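Alr1585 protein (Nostoc sp., PDB 5C2I) is a haem-containing, dye-decolorizing (DyP-type) peroxidase that probably uses hydrogen peroxide to oxidise dyes and related substrates. Local coordinates at residues Q428-K433 / E440-Q445. The protein carries 1 engineered substitution. Numbering follows the deposited sequence.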
loop_
_atom_site.group_PDB
_atom_site.type_symbol
_atom_site.label_atom_id
_atom_site.label_comp_id
_atom_site.label_asym_id
_atom_site.label_seq_id
_atom_site.Cartn_x
_atom_site.Cartn_y
_atom_site.Cartn_z
ATOM N N GLN A 428 23.926 -4.579 35.630
ATOM C CA GLN A 428 23.920 -3.123 35.421
ATOM C C GLN A 428 23.193 -2.415 36.545
ATOM O O GLN A 428 22.359 -3.005 37.255
ATOM C CB GLN A 428 23.268 -2.784 34.073
ATOM C CG GLN A 428 23.975 -3.381 32.868
ATOM C CD GLN A 428 23.570 -4.817 32.609
ATOM O OE1 GLN A 428 22.464 -5.257 32.966
ATOM N NE2 GLN A 428 24.451 -5.553 31.950
ATOM N N LYS A 429 23.529 -1.142 36.726
ATOM C CA LYS A 429 22.841 -0.265 37.677
ATOM C C LYS A 429 21.998 0.719 36.889
ATOM O O LYS A 429 22.522 1.430 36.048
ATOM C CB LYS A 429 23.865 0.494 38.516
ATOM C CG LYS A 429 24.662 -0.437 39.428
ATOM C CD LYS A 429 25.570 0.327 40.373
ATOM C CE LYS A 429 26.780 0.863 39.664
ATOM N NZ LYS A 429 27.842 1.149 40.654
ATOM N N TRP A 430 20.707 0.741 37.168
ATOM C CA TRP A 430 19.724 1.495 36.392
ATOM C C TRP A 430 19.166 2.625 37.240
ATOM O O TRP A 430 18.790 2.398 38.407
ATOM C CB TRP A 430 18.609 0.548 35.955
ATOM C CG TRP A 430 19.152 -0.683 35.281
ATOM C CD1 TRP A 430 19.688 -1.775 35.885
ATOM C CD2 TRP A 430 19.227 -0.941 33.876
ATOM N NE1 TRP A 430 20.059 -2.716 34.956
ATOM C CE2 TRP A 430 19.813 -2.217 33.712
ATOM C CE3 TRP A 430 18.842 -0.228 32.731
ATOM C CZ2 TRP A 430 20.035 -2.783 32.444
ATOM C CZ3 TRP A 430 19.056 -0.776 31.500
ATOM C CH2 TRP A 430 19.639 -2.051 31.354
ATOM N N PRO A 431 19.104 3.847 36.681
ATOM C CA PRO A 431 18.537 4.946 37.455
ATOM C C PRO A 431 17.034 4.754 37.645
ATOM O O PRO A 431 16.327 4.474 36.695
ATOM C CB PRO A 431 18.855 6.191 36.601
ATOM C CG PRO A 431 19.996 5.765 35.689
ATOM C CD PRO A 431 19.653 4.315 35.396
ATOM N N LYS A 432 16.560 4.836 38.882
ATOM C CA LYS A 432 15.142 4.752 39.146
ATOM C C LYS A 432 14.383 5.906 38.501
ATOM O O LYS A 432 13.270 5.719 37.990
ATOM C CB LYS A 432 14.870 4.740 40.662
ATOM C CG LYS A 432 15.437 3.536 41.375
ATOM C CD LYS A 432 15.027 3.546 42.844
ATOM C CE LYS A 432 15.734 2.424 43.564
ATOM N NZ LYS A 432 15.290 2.280 44.962
ATOM N N LYS A 433 14.944 7.110 38.592
ATOM C CA LYS A 433 14.306 8.315 38.066
ATOM C C LYS A 433 15.352 8.983 37.193
ATOM O O LYS A 433 16.423 9.307 37.656
ATOM C CB LYS A 433 13.884 9.260 39.201
ATOM C CG LYS A 433 12.766 8.686 40.062
ATOM C CD LYS A 433 11.424 8.835 39.310
ATOM C CE LYS A 433 10.684 10.104 39.697
ATOM N NZ LYS A 433 9.404 10.255 38.933
ATOM N N GLU A 440 19.219 1.073 40.903
ATOM C CA GLU A 440 18.842 -0.248 41.340
ATOM C C GLU A 440 19.524 -1.270 40.405
ATOM O O GLU A 440 19.604 -1.052 39.202
ATOM C CB GLU A 440 17.345 -0.373 41.250
ATOM C CG GLU A 440 16.831 -1.767 41.447
ATOM C CD GLU A 440 15.332 -1.775 41.728
ATOM O OE1 GLU A 440 14.830 -0.792 42.324
ATOM O OE2 GLU A 440 14.677 -2.771 41.358
ATOM N N GLU A 441 20.043 -2.358 40.971
ATOM C CA GLU A 441 20.724 -3.383 40.151
ATOM C C GLU A 441 19.717 -4.284 39.434
ATOM O O GLU A 441 18.697 -4.645 40.001
ATOM C CB GLU A 441 21.634 -4.262 41.022
ATOM C CG GLU A 441 22.915 -3.575 41.445
ATOM C CD GLU A 441 23.807 -4.481 42.265
ATOM O OE1 GLU A 441 23.319 -5.478 42.811
ATOM O OE2 GLU A 441 25.020 -4.193 42.333
ATOM N N TYR A 442 20.008 -4.635 38.184
ATOM C CA TYR A 442 19.213 -5.617 37.443
ATOM C C TYR A 442 20.150 -6.267 36.438
ATOM O O TYR A 442 20.909 -5.570 35.732
ATOM C CB TYR A 442 18.033 -4.938 36.734
ATOM C CG TYR A 442 17.082 -5.821 35.996
ATOM C CD1 TYR A 442 17.363 -6.265 34.697
ATOM C CD2 TYR A 442 15.866 -6.167 36.554
ATOM C CE1 TYR A 442 16.471 -7.071 33.992
ATOM C CE2 TYR A 442 14.971 -6.977 35.858
ATOM C CZ TYR A 442 15.280 -7.413 34.570
ATOM O OH TYR A 442 14.359 -8.187 33.908
ATOM N N ASN A 443 20.113 -7.589 36.383
ATOM C CA ASN A 443 20.965 -8.338 35.441
ATOM C C ASN A 443 20.194 -8.503 34.138
ATOM O O ASN A 443 19.372 -9.406 34.022
ATOM C CB ASN A 443 21.330 -9.711 35.962
ATOM C CG ASN A 443 22.578 -9.744 36.797
ATOM O OD1 ASN A 443 23.422 -10.619 36.552
ATOM N ND2 ASN A 443 22.728 -8.844 37.751
ATOM N N PHE A 444 20.426 -7.605 33.174
ATOM C CA PHE A 444 19.747 -7.722 31.917
ATOM C C PHE A 444 20.457 -8.830 31.135
ATOM O O PHE A 444 21.692 -8.862 31.037
ATOM C CB PHE A 444 19.733 -6.414 31.115
ATOM C CG PHE A 444 18.746 -6.434 29.983
ATOM C CD1 PHE A 444 17.416 -6.130 30.206
ATOM C CD2 PHE A 444 19.162 -6.772 28.681
ATOM C CE1 PHE A 444 16.488 -6.176 29.178
ATOM C CE2 PHE A 444 18.238 -6.823 27.658
ATOM C CZ PHE A 444 16.905 -6.518 27.899
ATOM N N GLN A 445 19.684 -9.780 30.627
ATOM C CA GLN A 445 20.275 -10.921 29.991
ATOM C C GLN A 445 20.706 -10.620 28.565
ATOM O O GLN A 445 20.163 -9.731 27.902
ATOM C CB GLN A 445 19.299 -12.053 30.038
ATOM C CG GLN A 445 19.808 -13.370 29.513
ATOM C CD GLN A 445 21.013 -13.868 30.289
ATOM O OE1 GLN A 445 22.142 -13.494 29.975
ATOM N NE2 GLN A 445 20.778 -14.643 31.335
HETATM O O HOH W 1 24.258 -8.199 30.766
#
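With CG beside the backbone N (chi1 -51°), the indole of W430 turns back across the sheet face, bringing NE1 to Y442 O; Q428 starts out in the same sense (chi1 -61°) but bends at chi2, which carries OE1 along to F444 N. The indole N-H meets Y442 O at 3.1 Å from NE1, almost straight and close to the ring plane. Q428 N reaches the same oxygen, Y442 O, at 3.2 Å from the opposite face of the carbonyl, so two donors grip one acceptor. In return, Y442 N donates to Q428 O at 3.0 Å, while F444 N donates to Q428 OE1 at 3.1 Å, in the plane of that side-chain carbonyl: the glutamine acts as a further backbone-like acceptor where the strand pairing has ended. Its NE2 bonds P417 O and a water that also reaches F444 O. Strands 428-431 and 439-442 form a two-stranded antiparallel beta hairpin, separate from the larger sheets of the DyP peroxidase fold. Q428-Y442 and W430-E440 are hydrogen-bonded pairs; the K429-E441 pair between them is non-hydrogen-bonded, its side chains running side by side on the face opposite that of Q428, W430, E440 and Y442, with CG atoms 4.1 Å apart. W430 CZ2 lies 3.9 Å from F444 CB, the W430 and F444 side chains crossing at about a right angle. Helices 263-277 and 281-289 pack on W430 and F444, and Y442 OH bonds D269 of the first helix. At the turn end, the extended chain of K432 crosses E440, K432 CE 3.6 Å from E440 OE1; the lysine's salt bridge is with E438. Just past the strand, the side chain of F444 lies about 10 Å from the haem.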